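Local atomic coordinates of SsRai1 (Scheffersomyces stipitis, PDB entry 5BTO), a protein that removes NAD caps from the 5' ends of RNAs, and also acts on methylguanosine-capped and triphosphorylated 5' ends, using a divalent metal cation. Residues K45-L57 / L231-I243. Sequence-based numbering, arbitrary orientation.
Sequences KIVKDENVSYYYL and LLAGEVDCVWDYI
The Tyr54 ring has the backbone O of Asp241 at its edge, near the ring plane, 4.1 Å from CD2. Val239 approaches this ring obliquely, its CB 3.8 Å from Tyr54 CD2 and its CG1 equally near CD2 and CE2. The two side chains lie alongside, pointing the same way. Tyr54 CG stands anti to its carbonyl carbon (chi1 -64°), which carries the phenol past Val239 to Ile243, where OH meets CG1. A water bound by Ile243 N adds a weak link to this hydroxyl. The Tyr55 ring has Cys238 SG oblique to it, a sulfur-aromatic contact; the sulfur touches Tyr55 CB at 3.9 Å. One face of the Trp240 ring is covered by Asp241 CG, over its centre. Tyr54 and Val239 form a single parallel beta bridge. Val239 N donates to Ser53 O (2.8 Å), and Tyr55 N almost straight to Val239 O (2.9 Å, 171° at the hydrogen). The bridge joins strand 54-55 to strand 238-239, an edge strand of the four-stranded sheet of this PD-(D/E)XK-family fold, antiparallel to 254-261. Asp237 is a metal ligand with Glu186, Glu256 and Leu257. An alanine at Tyr54 has no ring or hydroxyl, and a gap would probably open beside Val239 CB and CG1, with the water on Ile243 N losing its weak link. With its other methyl, CG2, Val239 presses on Val52 CG1 at 3.5 Å, a tight pair.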
loop_
_atom_site.group_PDB
_atom_site.type_symbol
_atom_site.label_atom_id
_atom_site.label_comp_id
_atom_site.label_asym_id
_atom_site.label_seq_id
_atom_site.Cartn_x
_atom_site.Cartn_y
_atom_site.Cartn_z
ATOM N N LYS A 45 40.161 12.853 -16.495
ATOM C CA LYS A 45 40.722 14.144 -16.862
ATOM C C LYS A 45 40.120 14.659 -18.162
ATOM O O LYS A 45 39.702 15.816 -18.246
ATOM C CB LYS A 45 42.243 14.067 -16.972
ATOM C CG LYS A 45 42.876 15.428 -17.184
ATOM C CD LYS A 45 44.377 15.363 -16.975
ATOM C CE LYS A 45 44.971 16.755 -16.837
ATOM N NZ LYS A 45 44.699 17.585 -18.033
ATOM N N ILE A 46 40.073 13.796 -19.173
ATOM C CA ILE A 46 39.496 14.151 -20.465
ATOM C C ILE A 46 38.011 14.516 -20.364
ATOM O O ILE A 46 37.565 15.497 -20.962
ATOM C CB ILE A 46 39.690 13.023 -21.500
ATOM C CG1 ILE A 46 41.182 12.793 -21.765
ATOM C CG2 ILE A 46 38.970 13.358 -22.800
ATOM C CD1 ILE A 46 41.461 11.737 -22.814
ATOM N N VAL A 47 37.243 13.728 -19.614
ATOM C CA VAL A 47 35.831 14.028 -19.439
ATOM C C VAL A 47 35.642 15.414 -18.834
ATOM O O VAL A 47 34.829 16.205 -19.312
ATOM C CB VAL A 47 35.120 12.972 -18.565
ATOM C CG1 VAL A 47 33.740 13.456 -18.167
ATOM C CG2 VAL A 47 35.019 11.655 -19.319
ATOM N N LYS A 48 36.395 15.700 -17.780
ATOM C CA LYS A 48 36.285 16.975 -17.079
ATOM C C LYS A 48 36.805 18.154 -17.908
ATOM O O LYS A 48 36.243 19.245 -17.850
ATOM C CB LYS A 48 37.017 16.907 -15.737
ATOM C CG LYS A 48 36.437 15.889 -14.766
ATOM C CD LYS A 48 35.234 16.443 -14.039
ATOM C CE LYS A 48 34.505 15.355 -13.254
ATOM N NZ LYS A 48 33.526 15.951 -12.318
ATOM N N ASP A 49 37.865 17.927 -18.680
ATOM C CA ASP A 49 38.499 19.008 -19.446
ATOM C C ASP A 49 37.813 19.318 -20.776
ATOM O O ASP A 49 37.925 20.438 -21.290
ATOM C CB ASP A 49 39.971 18.689 -19.726
ATOM C CG ASP A 49 40.843 18.794 -18.493
ATOM O OD1 ASP A 49 40.343 19.241 -17.439
ATOM O OD2 ASP A 49 42.043 18.442 -18.588
ATOM N N GLU A 50 37.120 18.337 -21.343
ATOM C CA GLU A 50 36.670 18.452 -22.727
ATOM C C GLU A 50 35.181 18.230 -22.936
ATOM O O GLU A 50 34.648 18.555 -23.999
ATOM C CB GLU A 50 37.437 17.474 -23.618
ATOM C CG GLU A 50 38.942 17.694 -23.648
ATOM C CD GLU A 50 39.635 16.764 -24.627
ATOM O OE1 GLU A 50 38.932 15.965 -25.288
ATOM O OE2 GLU A 50 40.880 16.827 -24.734
ATOM N N ASN A 51 34.511 17.663 -21.939
ATOM C CA ASN A 51 33.126 17.247 -22.135
ATOM C C ASN A 51 32.118 17.895 -21.188
ATOM O O ASN A 51 31.006 17.385 -21.024
ATOM C CB ASN A 51 33.018 15.716 -22.062
ATOM C CG ASN A 51 33.793 15.026 -23.171
ATOM O OD1 ASN A 51 34.977 14.706 -23.019
ATOM N ND2 ASN A 51 33.137 14.816 -24.303
ATOM N N VAL A 52 32.506 19.018 -20.588
ATOM C CA VAL A 52 31.686 19.744 -19.623
ATOM C C VAL A 52 31.365 21.138 -20.159
ATOM O O VAL A 52 32.269 21.845 -20.604
ATOM C CB VAL A 52 32.462 19.933 -18.291
ATOM C CG1 VAL A 52 31.734 20.885 -17.362
ATOM C CG2 VAL A 52 32.719 18.590 -17.608
ATOM N N SER A 53 30.096 21.533 -20.112
ATOM C CA SER A 53 29.681 22.889 -20.498
ATOM C C SER A 53 29.599 23.834 -19.297
ATOM O O SER A 53 29.408 23.393 -18.158
ATOM C CB SER A 53 28.311 22.859 -21.199
ATOM O OG SER A 53 28.345 22.058 -22.368
ATOM N N TYR A 54 29.727 25.135 -19.562
ATOM C CA TYR A 54 29.689 26.169 -18.521
ATOM C C TYR A 54 28.619 27.218 -18.805
ATOM O O TYR A 54 28.582 27.796 -19.891
ATOM C CB TYR A 54 31.062 26.853 -18.390
ATOM C CG TYR A 54 32.143 25.914 -17.920
ATOM C CD1 TYR A 54 32.742 25.026 -18.800
ATOM C CD2 TYR A 54 32.538 25.889 -16.590
ATOM C CE1 TYR A 54 33.724 24.148 -18.372
ATOM C CE2 TYR A 54 33.519 25.017 -16.149
ATOM C CZ TYR A 54 34.107 24.147 -17.048
ATOM O OH TYR A 54 35.084 23.276 -16.624
ATOM N N TYR A 55 27.765 27.483 -17.822
ATOM C CA TYR A 55 26.667 28.433 -18.003
ATOM C C TYR A 55 27.167 29.808 -18.417
ATOM O O TYR A 55 28.139 30.314 -17.868
ATOM C CB TYR A 55 25.879 28.590 -16.711
ATOM C CG TYR A 55 24.581 29.337 -16.886
ATOM C CD1 TYR A 55 23.563 28.812 -17.670
ATOM C CD2 TYR A 55 24.362 30.549 -16.247
ATOM C CE1 TYR A 55 22.368 29.485 -17.830
ATOM C CE2 TYR A 55 23.166 31.233 -16.400
ATOM C CZ TYR A 55 22.174 30.700 -17.189
ATOM O OH TYR A 55 20.984 31.375 -17.334
ATOM N N TYR A 56 26.491 30.421 -19.379
ATOM C CA TYR A 56 26.792 31.801 -19.721
ATOM C C TYR A 56 25.627 32.439 -20.464
ATOM O O TYR A 56 25.395 32.144 -21.634
ATOM C CB TYR A 56 28.077 31.882 -20.549
ATOM C CG TYR A 56 28.514 33.303 -20.814
ATOM C CD1 TYR A 56 28.912 34.130 -19.772
ATOM C CD2 TYR A 56 28.521 33.807 -22.095
ATOM C CE1 TYR A 56 29.308 35.433 -20.006
ATOM C CE2 TYR A 56 28.912 35.105 -22.347
ATOM C CZ TYR A 56 29.305 35.915 -21.296
ATOM O OH TYR A 56 29.698 37.211 -21.542
ATOM N N LEU A 57 24.895 33.310 -19.774
ATOM C CA LEU A 57 23.768 34.003 -20.395
ATOM C C LEU A 57 23.465 35.330 -19.705
ATOM O O LEU A 57 22.868 35.367 -18.628
ATOM C CB LEU A 57 22.531 33.108 -20.384
ATOM C CG LEU A 57 21.346 33.611 -21.205
ATOM C CD1 LEU A 57 21.781 33.876 -22.639
ATOM C CD2 LEU A 57 20.212 32.603 -21.153
ATOM N N LEU A 231 24.000 3.834 -6.095
ATOM C CA LEU A 231 24.841 4.504 -7.078
ATOM C C LEU A 231 23.887 4.958 -8.176
ATOM O O LEU A 231 23.126 4.139 -8.718
ATOM C CB LEU A 231 25.885 3.527 -7.636
ATOM C CG LEU A 231 27.019 4.108 -8.483
ATOM C CD1 LEU A 231 27.941 4.966 -7.622
ATOM C CD2 LEU A 231 27.839 3.035 -9.178
ATOM N N LEU A 232 23.869 6.258 -8.466
ATOM C CA LEU A 232 22.983 6.779 -9.511
ATOM C C LEU A 232 23.770 7.502 -10.592
ATOM O O LEU A 232 24.580 8.394 -10.292
ATOM C CB LEU A 232 21.977 7.789 -8.945
ATOM C CG LEU A 232 20.946 7.405 -7.902
ATOM C CD1 LEU A 232 19.976 8.584 -7.676
ATOM C CD2 LEU A 232 20.214 6.178 -8.379
ATOM N N ALA A 233 23.509 7.157 -11.845
ATOM C CA ALA A 233 24.120 7.865 -12.972
ATOM C C ALA A 233 23.098 8.843 -13.563
ATOM O O ALA A 233 21.932 8.483 -13.766
ATOM C CB ALA A 233 24.579 6.873 -14.023
ATOM N N GLY A 234 23.526 10.073 -13.837
ATOM C CA GLY A 234 22.622 11.062 -14.385
ATOM C C GLY A 234 23.299 12.105 -15.250
ATOM O O GLY A 234 24.368 12.607 -14.899
ATOM N N GLU A 235 22.672 12.444 -16.372
ATOM C CA GLU A 235 23.170 13.546 -17.200
ATOM C C GLU A 235 23.097 14.870 -16.456
ATOM O O GLU A 235 22.122 15.158 -15.754
ATOM C CB GLU A 235 22.407 13.661 -18.526
ATOM C CG GLU A 235 23.042 14.706 -19.462
ATOM C CD GLU A 235 22.345 14.852 -20.798
ATOM O OE1 GLU A 235 21.356 14.132 -21.036
ATOM O OE2 GLU A 235 22.791 15.700 -21.614
ATOM N N VAL A 236 24.140 15.678 -16.637
ATOM C CA VAL A 236 24.245 16.992 -16.021
ATOM C C VAL A 236 24.438 18.005 -17.138
ATOM O O VAL A 236 25.244 17.790 -18.051
ATOM C CB VAL A 236 25.439 17.030 -15.038
ATOM C CG1 VAL A 236 25.859 18.475 -14.719
ATOM C CG2 VAL A 236 25.109 16.231 -13.762
ATOM N N ASP A 237 23.689 19.102 -17.083
ATOM C CA ASP A 237 23.655 20.027 -18.210
ATOM C C ASP A 237 24.871 20.951 -18.271
ATOM O O ASP A 237 25.439 21.152 -19.341
ATOM C CB ASP A 237 22.365 20.849 -18.218
ATOM C CG ASP A 237 21.133 19.983 -18.426
ATOM O OD1 ASP A 237 21.266 18.949 -19.113
ATOM O OD2 ASP A 237 20.048 20.328 -17.907
ATOM N N CYS A 238 25.275 21.497 -17.130
ATOM C CA CYS A 238 26.406 22.421 -17.118
ATOM C C CYS A 238 26.947 22.666 -15.718
ATOM O O CYS A 238 26.374 22.231 -14.720
ATOM C CB CYS A 238 26.010 23.759 -17.773
ATOM S SG CYS A 238 24.942 24.803 -16.784
ATOM N N VAL A 239 28.077 23.364 -15.666
ATOM C CA VAL A 239 28.643 23.873 -14.431
ATOM C C VAL A 239 28.275 25.350 -14.345
ATOM O O VAL A 239 28.364 26.060 -15.347
ATOM C CB VAL A 239 30.181 23.722 -14.464
ATOM C CG1 VAL A 239 30.837 24.476 -13.330
ATOM C CG2 VAL A 239 30.539 22.239 -14.398
ATOM N N TRP A 240 27.838 25.817 -13.177
ATOM C CA TRP A 240 27.486 27.236 -13.062
ATOM C C TRP A 240 28.664 28.137 -12.733
ATOM O O TRP A 240 28.673 29.305 -13.106
ATOM C CB TRP A 240 26.310 27.483 -12.110
ATOM C CG TRP A 240 26.545 27.159 -10.680
ATOM C CD1 TRP A 240 26.379 25.939 -10.069
ATOM C CD2 TRP A 240 26.937 28.072 -9.653
ATOM N NE1 TRP A 240 26.668 26.044 -8.726
ATOM C CE2 TRP A 240 27.018 27.341 -8.447
ATOM C CE3 TRP A 240 27.244 29.436 -9.638
ATOM C CZ2 TRP A 240 27.384 27.932 -7.239
ATOM C CZ3 TRP A 240 27.609 30.019 -8.441
ATOM C CH2 TRP A 240 27.678 29.268 -7.257
ATOM N N ASP A 241 29.667 27.610 -12.047
ATOM C CA ASP A 241 30.841 28.434 -11.772
ATOM C C ASP A 241 32.155 27.785 -12.200
ATOM O O ASP A 241 32.777 28.222 -13.176
ATOM C CB ASP A 241 30.857 28.943 -10.319
ATOM C CG ASP A 241 30.784 27.830 -9.278
ATOM O OD1 ASP A 241 30.619 26.648 -9.641
ATOM O OD2 ASP A 241 30.883 28.155 -8.074
ATOM N N TYR A 242 32.574 26.745 -11.487
ATOM C CA TYR A 242 33.834 26.081 -11.786
ATOM C C TYR A 242 33.821 24.666 -11.225
ATOM O O TYR A 242 33.009 24.344 -10.356
ATOM C CB TYR A 242 35.005 26.872 -11.185
ATOM C CG TYR A 242 34.975 26.933 -9.675
ATOM C CD1 TYR A 242 34.231 27.902 -9.012
ATOM C CD2 TYR A 242 35.683 26.015 -8.913
ATOM C CE1 TYR A 242 34.188 27.947 -7.630
ATOM C CE2 TYR A 242 35.653 26.058 -7.535
ATOM C CZ TYR A 242 34.902 27.023 -6.901
ATOM O OH TYR A 242 34.874 27.060 -5.525
ATOM N N ILE A 243 34.712 23.818 -11.730
ATOM C CA ILE A 243 34.869 22.470 -11.188
ATOM C C ILE A 243 35.890 22.463 -10.047
ATOM O O ILE A 243 37.011 22.939 -10.218
ATOM C CB ILE A 243 35.324 21.466 -12.264
ATOM C CG1 ILE A 243 34.235 21.271 -13.316
ATOM C CG2 ILE A 243 35.663 20.120 -11.622
ATOM C CD1 ILE A 243 33.041 20.538 -12.801
HETATM O O HOH W 1 36.401 24.760 -13.891
HETATM O O HOH W 2 29.367 30.312 -15.503
#